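Local coordinates for Phosphoglucosamine/phosphogalactosamine mutase (Sulfolobus tokodaii, PDB 2F7L), which interconverts glucosamine 6-phosphate and glucosamine 1-phosphate, and likewise the galactosamine phosphates, with magnesium as cofactor, in the synthesis of UDP-N-acetylglucosamine and UDP-N-acetylgalactosamine, at residues Ala247-Ser252 with Asp260-Leu265; Thr283-Ser288 with Lys402-Asp407; Gly329-Pro334 with Phe346-Glu351; Glu394-Ser399 with Lys449-Gly454. All coordinates share one frame; numbering follows the deposited sequence.

Contact 1 of 4, residues Ala247-Ser252 with Asp260-Leu265; sequences AIFIDS and DRSGTL
At the join between domains II and III of the phosphohexose mutase fold, Phe-249 on the outermost strand of the domain II sheet meets Ser-262 on helix 259-272. The touch is apolar: Phe-249 CD1 lies 3.8 Å from Ser-262 CB. The hydroxyl stays close to the same corner of the ring, with Ser-262 OG 3.9 Å from Phe-249 CD1, and the serine approaches obliquely. Phe-249 sets its CG anti to its carbonyl carbon (chi1 -58°), which swings the ring off the strand and over to the helix. A small residue suits the helix side, probably because the ring and Met-349 leave little room for a longer side chain. Met-349 of helix 342-356 packs on both residues, and Phe-364 lies against Ser-262. A water 3.1 Å from Ser-262 OG is modelled between that hydroxyl and Phe-249 N, near the plane of the ring, although its distance to the nitrogen is improbably short and its place doubtful. Inside the helix, Asp-260 O takes two donors, Thr-264 N and Thr-264 OG1; the hydroxyl lies 2.8 Å from Asp-260 O, nearly in line with the carbonyl (168°). The serine hydroxyl has a weak hydrogen bond to Gly-259 O within its own helix, and with no direct hydrogen bond between the two segments, strand and helix meet here through carbon contact.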
loop_
_atom_site.group_PDB
_atom_site.type_symbol
_atom_site.label_atom_id
_atom_site.label_comp_id
_atom_site.label_asym_id
_atom_site.label_seq_id
_atom_site.Cartn_x
_atom_site.Cartn_y
_atom_site.Cartn_z
ATOM N N ALA A 247 5.489 3.635 -1.088
ATOM C CA ALA A 247 6.679 4.454 -1.224
ATOM C C ALA A 247 7.925 3.771 -0.653
ATOM O O ALA A 247 8.049 3.623 0.562
ATOM C CB ALA A 247 6.461 5.802 -0.528
ATOM N N ILE A 248 8.837 3.313 -1.504
ATOM C CA ILE A 248 10.055 2.746 -0.959
ATOM C C ILE A 248 11.184 3.693 -1.362
ATOM O O ILE A 248 11.258 4.142 -2.508
ATOM C CB ILE A 248 10.335 1.281 -1.420
ATOM C CG1 ILE A 248 10.254 1.169 -2.919
ATOM C CG2 ILE A 248 9.358 0.307 -0.749
ATOM C CD1 ILE A 248 10.518 -0.225 -3.373
ATOM N N PHE A 249 12.028 4.029 -0.387
ATOM C CA PHE A 249 13.125 4.974 -0.581
ATOM C C PHE A 249 14.482 4.420 -0.958
ATOM O O PHE A 249 14.774 3.233 -0.779
ATOM C CB PHE A 249 13.294 5.842 0.674
ATOM C CG PHE A 249 12.055 6.617 1.051
ATOM C CD1 PHE A 249 11.023 6.005 1.757
ATOM C CD2 PHE A 249 11.921 7.962 0.694
ATOM C CE1 PHE A 249 9.873 6.716 2.112
ATOM C CE2 PHE A 249 10.766 8.688 1.042
ATOM C CZ PHE A 249 9.739 8.063 1.755
ATOM N N ILE A 250 15.312 5.315 -1.478
ATOM C CA ILE A 250 16.671 4.988 -1.896
ATOM C C ILE A 250 17.535 6.115 -1.350
ATOM O O ILE A 250 17.378 7.255 -1.774
ATOM C CB ILE A 250 16.770 4.951 -3.432
ATOM C CG1 ILE A 250 15.704 4.001 -3.988
ATOM C CG2 ILE A 250 18.146 4.480 -3.859
ATOM C CD1 ILE A 250 15.651 3.965 -5.504
ATOM N N ASP A 251 18.424 5.809 -0.406
ATOM C CA ASP A 251 19.272 6.839 0.204
ATOM C C ASP A 251 20.447 7.329 -0.643
ATOM O O ASP A 251 20.702 6.832 -1.748
ATOM C CB ASP A 251 19.810 6.361 1.542
ATOM C CG ASP A 251 20.758 5.185 1.398
ATOM O OD1 ASP A 251 21.373 5.041 0.309
ATOM O OD2 ASP A 251 20.894 4.413 2.385
ATOM N N SER A 252 21.159 8.313 -0.098
ATOM C CA SER A 252 22.311 8.938 -0.754
ATOM C C SER A 252 23.350 7.964 -1.309
ATOM O O SER A 252 24.034 8.278 -2.277
ATOM C CB SER A 252 22.971 9.900 0.222
ATOM O OG SER A 252 22.638 9.546 1.559
ATOM N N ASP A 260 9.678 -1.667 5.471
ATOM C CA ASP A 260 9.651 -1.700 6.928
ATOM C C ASP A 260 10.823 -0.925 7.572
ATOM O O ASP A 260 10.740 -0.509 8.734
ATOM C CB ASP A 260 9.600 -3.154 7.428
ATOM C CG ASP A 260 10.620 -4.057 6.739
ATOM O OD1 ASP A 260 10.702 -5.247 7.110
ATOM O OD2 ASP A 260 11.338 -3.594 5.833
ATOM N N ARG A 261 11.905 -0.719 6.824
ATOM C CA ARG A 261 13.037 0.041 7.352
ATOM C C ARG A 261 12.583 1.506 7.464
ATOM O O ARG A 261 12.766 2.162 8.494
ATOM C CB ARG A 261 14.248 -0.041 6.413
ATOM C CG ARG A 261 14.709 -1.444 6.037
ATOM C CD ARG A 261 15.127 -2.168 7.247
ATOM N NE ARG A 261 15.688 -3.490 6.979
ATOM C CZ ARG A 261 15.024 -4.496 6.431
ATOM N NH1 ARG A 261 13.765 -4.339 6.065
ATOM N NH2 ARG A 261 15.603 -5.678 6.310
ATOM N N SER A 262 11.984 2.009 6.390
ATOM C CA SER A 262 11.507 3.380 6.368
ATOM C C SER A 262 10.190 3.527 7.117
ATOM O O SER A 262 9.827 4.630 7.530
ATOM C CB SER A 262 11.355 3.878 4.929
ATOM O OG SER A 262 10.501 3.045 4.179
ATOM N N GLY A 263 9.480 2.421 7.300
ATOM C CA GLY A 263 8.219 2.477 8.011
ATOM C C GLY A 263 8.541 2.712 9.464
ATOM O O GLY A 263 7.821 3.407 10.181
ATOM N N THR A 264 9.653 2.124 9.893
ATOM C CA THR A 264 10.132 2.233 11.271
ATOM C C THR A 264 10.607 3.663 11.578
ATOM O O THR A 264 10.234 4.244 12.589
ATOM C CB THR A 264 11.284 1.211 11.518
ATOM O OG1 THR A 264 10.747 -0.117 11.540
ATOM C CG2 THR A 264 11.985 1.494 12.832
ATOM N N LEU A 265 11.430 4.206 10.685
ATOM C CA LEU A 265 11.956 5.566 10.794
ATOM C C LEU A 265 10.793 6.568 10.819
ATOM O O LEU A 265 10.789 7.517 11.604
ATOM C CB LEU A 265 12.855 5.844 9.584
ATOM C CG LEU A 265 14.358 6.090 9.753
ATOM C CD1 LEU A 265 14.861 5.421 11.001
ATOM C CD2 LEU A 265 15.102 5.578 8.529
HETATM O O HOH W 1 12.129 2.615 1.594
#

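Contact 2 of 4, residues Thr283-Ser288 with Lys402-Asp407; sequences TAVSSS and KAITID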
loop_
_atom_site.group_PDB
_atom_site.type_symbol
_atom_site.label_atom_id
_atom_site.label_comp_id
_atom_site.label_asym_id
_atom_site.label_seq_id
_atom_site.Cartn_x
_atom_site.Cartn_y
_atom_site.Cartn_z
ATOM N N THR A 283 1.537 -3.139 12.321
ATOM C CA THR A 283 2.293 -3.607 11.156
ATOM C C THR A 283 2.043 -5.093 10.930
ATOM O O THR A 283 1.641 -5.817 11.845
ATOM C CB THR A 283 3.809 -3.343 11.275
ATOM O OG1 THR A 283 4.360 -3.254 9.956
ATOM C CG2 THR A 283 4.506 -4.470 12.017
ATOM N N ALA A 284 2.255 -5.547 9.705
ATOM C CA ALA A 284 2.022 -6.946 9.397
ATOM C C ALA A 284 3.220 -7.833 9.732
ATOM O O ALA A 284 4.391 -7.418 9.688
ATOM C CB ALA A 284 1.634 -7.104 7.936
ATOM N N VAL A 285 2.892 -9.072 10.069
ATOM C CA VAL A 285 3.875 -10.083 10.424
ATOM C C VAL A 285 4.935 -10.287 9.347
ATOM O O VAL A 285 5.886 -11.024 9.551
ATOM C CB VAL A 285 3.167 -11.419 10.727
ATOM C CG1 VAL A 285 2.466 -11.338 12.088
ATOM C CG2 VAL A 285 2.149 -11.725 9.627
ATOM N N SER A 286 4.764 -9.625 8.209
ATOM C CA SER A 286 5.708 -9.700 7.096
ATOM C C SER A 286 6.856 -8.710 7.354
ATOM O O SER A 286 7.895 -8.734 6.685
ATOM C CB SER A 286 4.990 -9.367 5.781
ATOM O OG SER A 286 4.232 -8.164 5.882
ATOM N N SER A 287 6.652 -7.843 8.343
ATOM C CA SER A 287 7.642 -6.836 8.739
ATOM C C SER A 287 8.760 -7.414 9.618
ATOM O O SER A 287 8.529 -8.317 10.442
ATOM C CB SER A 287 6.947 -5.698 9.497
ATOM O OG SER A 287 6.413 -4.733 8.620
ATOM N N SER A 288 9.966 -6.877 9.441
ATOM C CA SER A 288 11.130 -7.308 10.208
ATOM C C SER A 288 10.943 -6.983 11.669
ATOM O O SER A 288 10.360 -5.961 11.984
ATOM C CB SER A 288 12.378 -6.590 9.716
ATOM O OG SER A 288 13.420 -6.666 10.676
ATOM N N LYS A 402 9.201 -15.737 21.029
ATOM C CA LYS A 402 7.766 -15.482 21.116
ATOM C C LYS A 402 7.082 -15.761 19.777
ATOM O O LYS A 402 7.605 -15.448 18.708
ATOM C CB LYS A 402 7.495 -14.054 21.578
ATOM C CG LYS A 402 7.574 -12.976 20.545
ATOM C CD LYS A 402 7.281 -11.676 21.258
ATOM C CE LYS A 402 6.978 -10.533 20.317
ATOM N NZ LYS A 402 6.674 -9.320 21.128
ATOM N N ALA A 403 5.910 -16.367 19.841
ATOM C CA ALA A 403 5.209 -16.715 18.630
ATOM C C ALA A 403 3.958 -15.898 18.340
ATOM O O ALA A 403 3.219 -15.500 19.254
ATOM C CB ALA A 403 4.866 -18.189 18.655
ATOM N N ILE A 404 3.730 -15.668 17.046
ATOM C CA ILE A 404 2.574 -14.924 16.580
ATOM C C ILE A 404 1.912 -15.706 15.472
ATOM O O ILE A 404 2.458 -15.846 14.383
ATOM C CB ILE A 404 2.986 -13.537 16.078
ATOM C CG1 ILE A 404 3.774 -12.836 17.185
ATOM C CG2 ILE A 404 1.756 -12.734 15.703
ATOM C CD1 ILE A 404 4.326 -11.491 16.816
ATOM N N THR A 405 0.731 -16.230 15.750
ATOM C CA THR A 405 0.038 -17.016 14.749
ATOM C C THR A 405 -1.218 -16.348 14.210
ATOM O O THR A 405 -2.139 -17.032 13.748
ATOM C CB THR A 405 -0.337 -18.405 15.293
ATOM O OG1 THR A 405 -1.254 -18.254 16.372
ATOM C CG2 THR A 405 0.889 -19.136 15.777
ATOM N N ILE A 406 -1.258 -15.019 14.248
ATOM C CA ILE A 406 -2.422 -14.300 13.735
ATOM C C ILE A 406 -2.552 -14.482 12.206
ATOM O O ILE A 406 -3.598 -14.208 11.624
ATOM C CB ILE A 406 -2.330 -12.783 14.060
ATOM C CG1 ILE A 406 -3.598 -12.063 13.596
ATOM C CG2 ILE A 406 -1.131 -12.163 13.367
ATOM C CD1 ILE A 406 -4.806 -12.255 14.492
ATOM N N ASP A 407 -1.486 -14.945 11.559
ATOM C CA ASP A 407 -1.480 -15.152 10.111
ATOM C C ASP A 407 -0.236 -15.964 9.742
ATOM O O ASP A 407 0.844 -15.414 9.528
ATOM C CB ASP A 407 -1.467 -13.800 9.394
ATOM C CG ASP A 407 -1.462 -13.939 7.891
ATOM O OD1 ASP A 407 -1.773 -15.034 7.384
ATOM O OD2 ASP A 407 -1.161 -12.945 7.208
#
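Val-285 points its two methyl groups into a shallow arc formed by Ile-404, Ile-406 and Asp-407, and each methyl has its own partners. CG1, held anti to the carbonyl carbon (chi1 -74°), meets both isoleucines through their branch methyls: Val-285 CG1 is 3.9 Å from Ile-404 CG2. Val-285 CG1 is equally far, 3.9 Å, from Ile-406 CG2. Val-285 and Ile-404 run past one another in opposite directions, whereas Ile-406 crosses the valine at a slant and leads its outer end away. The other methyl turns to Asp-407, with Val-285 CG2 4.2 Å from Asp-407 CB and 3.9 Å from Asp-407 O. Only the stem and backbone of the aspartate are used here; its carboxylate is held by the N-H of Val-307 and by Arg-421. Valine suits the site, since two methyls on one CB can serve two directions at once. With alanine in this place both methyls go, which is likely to open a gap facing the isoleucines and leave the CB of Asp-407 without its methyl neighbour. The valine sits in a type I turn from Ala-284 to Ser-287, closed by Ser-287 N to Ala-284 O at 2.7 Å. That turn follows strand 280-284 of domain III, while strand 402-404 edges the antiparallel sheet of the C-terminal domain; Trp-304 of strand 301-305 packs on Ile-404, Leu-419 of strand 416-422 on Val-285, and Lys-402 pairs with Glu-292 of helix 290-296.

Contact 3 of 4, residues Gly329-Pro334 with Phe346-Glu351; sequences GGFMYP and FALMLE
Leu-348 sends its two methyls from helix 342-356 onto the aromatic rings of Phe-331 and Tyr-333, which stand on the same side of the chain, two residues apart. Both rings are carried with CG anti to the backbone N, Tyr-333 at chi1 -171°, and this extends them from the strand and its end toward the helix. Leu-348 CD1 lies over one face of the tyrosine ring, 3.9 Å from the Tyr-333 centroid and 22° off the normal, a CH-pi contact displaced toward the CG side, where Leu-348 CD1 is 3.6 Å from Tyr-333 CG. The second methyl follows the same ring outward, with Leu-348 CD2 4.1 Å from Tyr-333 CE2. Toward the phenylalanine, Leu-348 CD1 comes in obliquely, 3.9 Å from Phe-331 CE2. Branched leucine fits because one side chain supplies both methyls. A serine in place of Tyr-333 would probably take away the ring face under CD1 of Leu-348 and the neighbour of its CD2, leaving Phe-331 as the aromatic contact of CD1 across the two segments. Leu-266 and Ala-270 of helix 259-272 line the rings too, giving the buried helix-on-sheet packing of an alpha/beta/alpha domain, here at the outermost strand of the domain III sheet.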
loop_
_atom_site.group_PDB
_atom_site.type_symbol
_atom_site.label_atom_id
_atom_site.label_comp_id
_atom_site.label_asym_id
_atom_site.label_seq_id
_atom_site.Cartn_x
_atom_site.Cartn_y
_atom_site.Cartn_z
ATOM N N GLY A 329 6.303 -0.852 1.577
ATOM C CA GLY A 329 6.202 0.572 1.294
ATOM C C GLY A 329 4.809 0.869 1.799
ATOM O O GLY A 329 4.183 -0.011 2.389
ATOM N N GLY A 330 4.263 2.044 1.595
ATOM C CA GLY A 330 2.924 2.177 2.141
ATOM C C GLY A 330 2.982 2.256 3.659
ATOM O O GLY A 330 3.291 1.308 4.378
ATOM N N PHE A 331 2.665 3.449 4.120
ATOM C CA PHE A 331 2.707 3.832 5.508
ATOM C C PHE A 331 1.443 4.677 5.766
ATOM O O PHE A 331 1.052 5.489 4.914
ATOM C CB PHE A 331 3.988 4.660 5.680
ATOM C CG PHE A 331 4.133 5.304 7.018
ATOM C CD1 PHE A 331 4.676 4.600 8.090
ATOM C CD2 PHE A 331 3.728 6.623 7.210
ATOM C CE1 PHE A 331 4.816 5.204 9.327
ATOM C CE2 PHE A 331 3.860 7.236 8.442
ATOM C CZ PHE A 331 4.405 6.530 9.507
ATOM N N MET A 332 0.799 4.491 6.916
ATOM C CA MET A 332 -0.409 5.264 7.238
ATOM C C MET A 332 -0.157 6.291 8.334
ATOM O O MET A 332 0.265 5.943 9.424
ATOM C CB MET A 332 -1.567 4.341 7.638
ATOM C CG MET A 332 -1.164 2.906 7.974
ATOM S SD MET A 332 -0.757 1.801 6.558
ATOM C CE MET A 332 -2.482 1.202 6.205
ATOM N N TYR A 333 -0.415 7.559 8.019
ATOM C CA TYR A 333 -0.212 8.678 8.944
ATOM C C TYR A 333 -1.584 9.242 9.313
ATOM O O TYR A 333 -2.110 10.102 8.624
ATOM C CB TYR A 333 0.652 9.746 8.259
ATOM C CG TYR A 333 1.120 10.847 9.172
ATOM C CD1 TYR A 333 1.783 10.553 10.356
ATOM C CD2 TYR A 333 0.842 12.175 8.887
ATOM C CE1 TYR A 333 2.146 11.568 11.250
ATOM C CE2 TYR A 333 1.197 13.197 9.759
ATOM C CZ TYR A 333 1.841 12.893 10.946
ATOM O OH TYR A 333 2.108 13.896 11.861
ATOM N N PRO A 334 -2.176 8.753 10.417
ATOM C CA PRO A 334 -3.497 9.156 10.922
ATOM C C PRO A 334 -3.873 10.616 10.807
ATOM O O PRO A 334 -4.915 10.939 10.257
ATOM C CB PRO A 334 -3.485 8.652 12.358
ATOM C CG PRO A 334 -2.743 7.377 12.206
ATOM C CD PRO A 334 -1.566 7.775 11.330
ATOM N N PHE A 346 6.753 10.571 1.522
ATOM C CA PHE A 346 7.897 11.299 0.989
ATOM C C PHE A 346 8.090 12.634 1.739
ATOM O O PHE A 346 9.221 13.055 2.015
ATOM C CB PHE A 346 7.685 11.563 -0.503
ATOM C CG PHE A 346 8.643 12.566 -1.083
ATOM C CD1 PHE A 346 9.945 12.211 -1.387
ATOM C CD2 PHE A 346 8.238 13.872 -1.325
ATOM C CE1 PHE A 346 10.831 13.136 -1.930
ATOM C CE2 PHE A 346 9.121 14.805 -1.865
ATOM C CZ PHE A 346 10.420 14.432 -2.167
ATOM N N ALA A 347 6.975 13.289 2.061
ATOM C CA ALA A 347 6.992 14.558 2.780
ATOM C C ALA A 347 7.473 14.375 4.223
ATOM O O ALA A 347 8.279 15.165 4.732
ATOM C CB ALA A 347 5.593 15.183 2.779
ATOM N N LEU A 348 6.958 13.352 4.892
ATOM C CA LEU A 348 7.353 13.096 6.255
ATOM C C LEU A 348 8.827 12.752 6.290
ATOM O O LEU A 348 9.530 13.108 7.232
ATOM C CB LEU A 348 6.544 11.945 6.839
ATOM C CG LEU A 348 5.095 12.272 7.188
ATOM C CD1 LEU A 348 4.351 11.002 7.572
ATOM C CD2 LEU A 348 5.064 13.274 8.323
ATOM N N MET A 349 9.301 12.074 5.255
ATOM C CA MET A 349 10.698 11.677 5.224
ATOM C C MET A 349 11.588 12.897 5.136
ATOM O O MET A 349 12.557 13.016 5.878
ATOM C CB MET A 349 10.973 10.740 4.046
ATOM C CG MET A 349 12.360 10.097 4.071
ATOM S SD MET A 349 12.614 9.007 5.490
ATOM C CE MET A 349 12.289 7.400 4.750
ATOM N N LEU A 350 11.263 13.801 4.215
ATOM C CA LEU A 350 12.037 15.030 4.054
ATOM C C LEU A 350 11.995 15.862 5.342
ATOM O O LEU A 350 12.873 16.694 5.565
ATOM C CB LEU A 350 11.504 15.868 2.883
ATOM C CG LEU A 350 11.745 15.347 1.465
ATOM C CD1 LEU A 350 11.349 16.408 0.466
ATOM C CD2 LEU A 350 13.204 14.988 1.270
ATOM N N GLU A 351 10.980 15.654 6.180
ATOM C CA GLU A 351 10.918 16.404 7.421
ATOM C C GLU A 351 11.926 15.749 8.361
ATOM O O GLU A 351 12.921 16.363 8.734
ATOM C CB GLU A 351 9.512 16.385 8.040
ATOM C CG GLU A 351 9.090 17.760 8.571
ATOM C CD GLU A 351 7.901 17.730 9.545
ATOM O OE1 GLU A 351 7.348 18.820 9.842
ATOM O OE2 GLU A 351 7.522 16.635 10.025
#

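Contact 4 of 4, residues Glu394-Ser399 with Lys449-Gly454; sequences EVYSTS and KKIVEG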
loop_
_atom_site.group_PDB
_atom_site.type_symbol
_atom_site.label_atom_id
_atom_site.label_comp_id
_atom_site.label_asym_id
_atom_site.label_seq_id
_atom_site.Cartn_x
_atom_site.Cartn_y
_atom_site.Cartn_z
ATOM N N GLU A 394 5.660 -26.168 17.467
ATOM C CA GLU A 394 6.139 -26.984 18.570
ATOM C C GLU A 394 7.583 -27.427 18.439
ATOM O O GLU A 394 8.002 -28.379 19.085
ATOM C CB GLU A 394 5.244 -28.207 18.770
ATOM C CG GLU A 394 5.391 -29.282 17.711
ATOM C CD GLU A 394 4.380 -30.405 17.900
ATOM O OE1 GLU A 394 4.368 -31.003 19.005
ATOM O OE2 GLU A 394 3.603 -30.687 16.952
ATOM N N VAL A 395 8.340 -26.749 17.594
ATOM C CA VAL A 395 9.746 -27.071 17.464
ATOM C C VAL A 395 10.538 -25.787 17.588
ATOM O O VAL A 395 11.701 -25.810 17.984
ATOM C CB VAL A 395 10.098 -27.803 16.120
ATOM C CG1 VAL A 395 9.337 -27.219 14.968
ATOM C CG2 VAL A 395 11.585 -27.695 15.844
ATOM N N TYR A 396 9.911 -24.658 17.266
ATOM C CA TYR A 396 10.620 -23.388 17.378
ATOM C C TYR A 396 10.164 -22.514 18.540
ATOM O O TYR A 396 10.914 -21.644 19.000
ATOM C CB TYR A 396 10.581 -22.619 16.061
ATOM C CG TYR A 396 11.573 -23.158 15.060
ATOM C CD1 TYR A 396 11.189 -24.093 14.091
ATOM C CD2 TYR A 396 12.908 -22.766 15.103
ATOM C CE1 TYR A 396 12.116 -24.620 13.193
ATOM C CE2 TYR A 396 13.841 -23.291 14.215
ATOM C CZ TYR A 396 13.442 -24.215 13.264
ATOM O OH TYR A 396 14.379 -24.741 12.408
ATOM N N SER A 397 8.944 -22.741 19.018
ATOM C CA SER A 397 8.471 -22.029 20.169
ATOM C C SER A 397 9.436 -22.331 21.327
ATOM O O SER A 397 10.174 -23.318 21.284
ATOM C CB SER A 397 7.054 -22.448 20.550
ATOM O OG SER A 397 6.804 -22.177 21.915
ATOM N N THR A 398 9.430 -21.503 22.357
ATOM C CA THR A 398 10.339 -21.666 23.435
ATOM C C THR A 398 10.137 -20.441 24.327
ATOM O O THR A 398 10.021 -19.342 23.790
ATOM C CB THR A 398 11.807 -21.674 22.965
ATOM O OG1 THR A 398 12.645 -21.188 24.014
ATOM C CG2 THR A 398 11.968 -20.785 21.740
ATOM N N SER A 399 10.125 -20.545 25.650
ATOM C CA SER A 399 10.023 -19.334 26.488
ATOM C C SER A 399 11.124 -18.315 26.139
ATOM O O SER A 399 11.100 -17.174 26.607
ATOM C CB SER A 399 10.031 -19.700 27.975
ATOM O OG SER A 399 9.035 -20.667 28.277
ATOM N N LYS A 449 12.232 -25.098 5.440
ATOM C CA LYS A 449 11.923 -25.691 4.133
ATOM C C LYS A 449 11.649 -27.187 4.305
ATOM O O LYS A 449 10.687 -27.718 3.752
ATOM C CB LYS A 449 13.097 -25.476 3.163
ATOM C CG LYS A 449 12.804 -25.709 1.677
ATOM C CD LYS A 449 13.837 -24.947 0.852
ATOM C CE LYS A 449 13.472 -24.778 -0.634
ATOM N NZ LYS A 449 13.736 -25.969 -1.520
ATOM N N LYS A 450 12.494 -27.853 5.087
ATOM C CA LYS A 450 12.333 -29.273 5.338
ATOM C C LYS A 450 10.972 -29.555 5.927
ATOM O O LYS A 450 10.183 -30.280 5.334
ATOM C CB LYS A 450 13.397 -29.780 6.305
ATOM C CG LYS A 450 14.547 -30.479 5.618
ATOM C CD LYS A 450 15.756 -29.574 5.455
ATOM C CE LYS A 450 16.678 -29.654 6.677
ATOM N NZ LYS A 450 16.021 -29.150 7.924
ATOM N N ILE A 451 10.708 -28.967 7.095
ATOM C CA ILE A 451 9.438 -29.146 7.807
ATOM C C ILE A 451 8.225 -28.877 6.924
ATOM O O ILE A 451 7.231 -29.603 6.981
ATOM C CB ILE A 451 9.331 -28.202 9.030
ATOM C CG1 ILE A 451 10.463 -28.473 10.009
ATOM C CG2 ILE A 451 7.986 -28.385 9.716
ATOM C CD1 ILE A 451 10.448 -27.557 11.214
ATOM N N VAL A 452 8.311 -27.819 6.120
ATOM C CA VAL A 452 7.210 -27.448 5.238
ATOM C C VAL A 452 7.041 -28.554 4.227
ATOM O O VAL A 452 5.930 -28.882 3.816
ATOM C CB VAL A 452 7.484 -26.103 4.510
ATOM C CG1 VAL A 452 6.485 -25.900 3.387
ATOM C CG2 VAL A 452 7.401 -24.947 5.505
ATOM N N GLU A 453 8.165 -29.142 3.844
ATOM C CA GLU A 453 8.149 -30.229 2.886
ATOM C C GLU A 453 7.581 -31.481 3.531
ATOM O O GLU A 453 7.522 -32.532 2.905
ATOM C CB GLU A 453 9.567 -30.488 2.389
ATOM C CG GLU A 453 9.976 -29.616 1.217
ATOM C CD GLU A 453 11.479 -29.488 1.094
ATOM O OE1 GLU A 453 12.192 -30.480 1.365
ATOM O OE2 GLU A 453 11.951 -28.388 0.728
ATOM N N GLY A 454 7.129 -31.350 4.776
ATOM C CA GLY A 454 6.603 -32.495 5.491
ATOM C C GLY A 454 7.831 -33.329 5.759
ATOM O O GLY A 454 7.759 -34.545 5.941
#
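Ile-451 pushes its outermost methyl between Val-395 and Tyr-396, and the close packing here is all made by that one group. Its CG1 is anti to the carbonyl carbon (chi1 -60°) and the chain then runs on extended (chi2 178°), carrying CD1 well out from its helix. Val-395 and Ile-451 meet tip to tip, with Val-395 CG1 3.9 Å from Ile-451 CD1. The tyrosine is met otherwise: Ile-451 CD1 stands at the ring's edge, near its plane, 3.9 Å from Tyr-396 CE1. The ethyl arm of isoleucine is slim and long enough for its terminal methyl to reach both neighbours, and the buried isoleucine also touches Lys-391 and Ile-392. Helices 385-396 and 438-452 pack side by side on the antiparallel sheet of the C-terminal domain, a fold grouped with the TBP-like domains. Val-452 touches the strands with Val-377, Ile-429 and Ile-431, while the Tyr-396 ring makes an edge-to-face contact with Phe-418. Matters are looser toward solvent. Val-395 is itself exposed, although its CG1 touches the buried isoleucine, and the chain beyond Tyr-396 leaves the helix at Ser-397. Charged residues suit the outer side of the second helix: Lys-449 NZ and Glu-453 OE2 form a long salt bridge of 3.8 Å, and Lys-450 pairs with Glu-447. Past them Gly-454 leaves the helix with positive phi, a backbone shape that glycine adopts readily.

In the fold
Contacts 1 and 3 lie together, centres 9 Å apart. Met-349, on the helix of contact 3, packs on contact 1: Met-349 CE is 3.5 Å from Phe-249 CD1 and 3.6 Å from Ser-262 CB. Contact 1 reaches contact 2 where Asp-260 OD1 lies 2.9 Å from Ser-288 N, a probable hydrogen bond. Contact 2 then passes from domain III to the C-terminal domain, whose paired helices form contact 4, centred 16 Å from it. The probable magnesium ligands, assigned by similarity, lie nearest contacts 1 and 3: the side chain of Asp-241 is about 7 Å from that of Ala-247, and the side chain of Asp-245 about 10 Å from that of Phe-331.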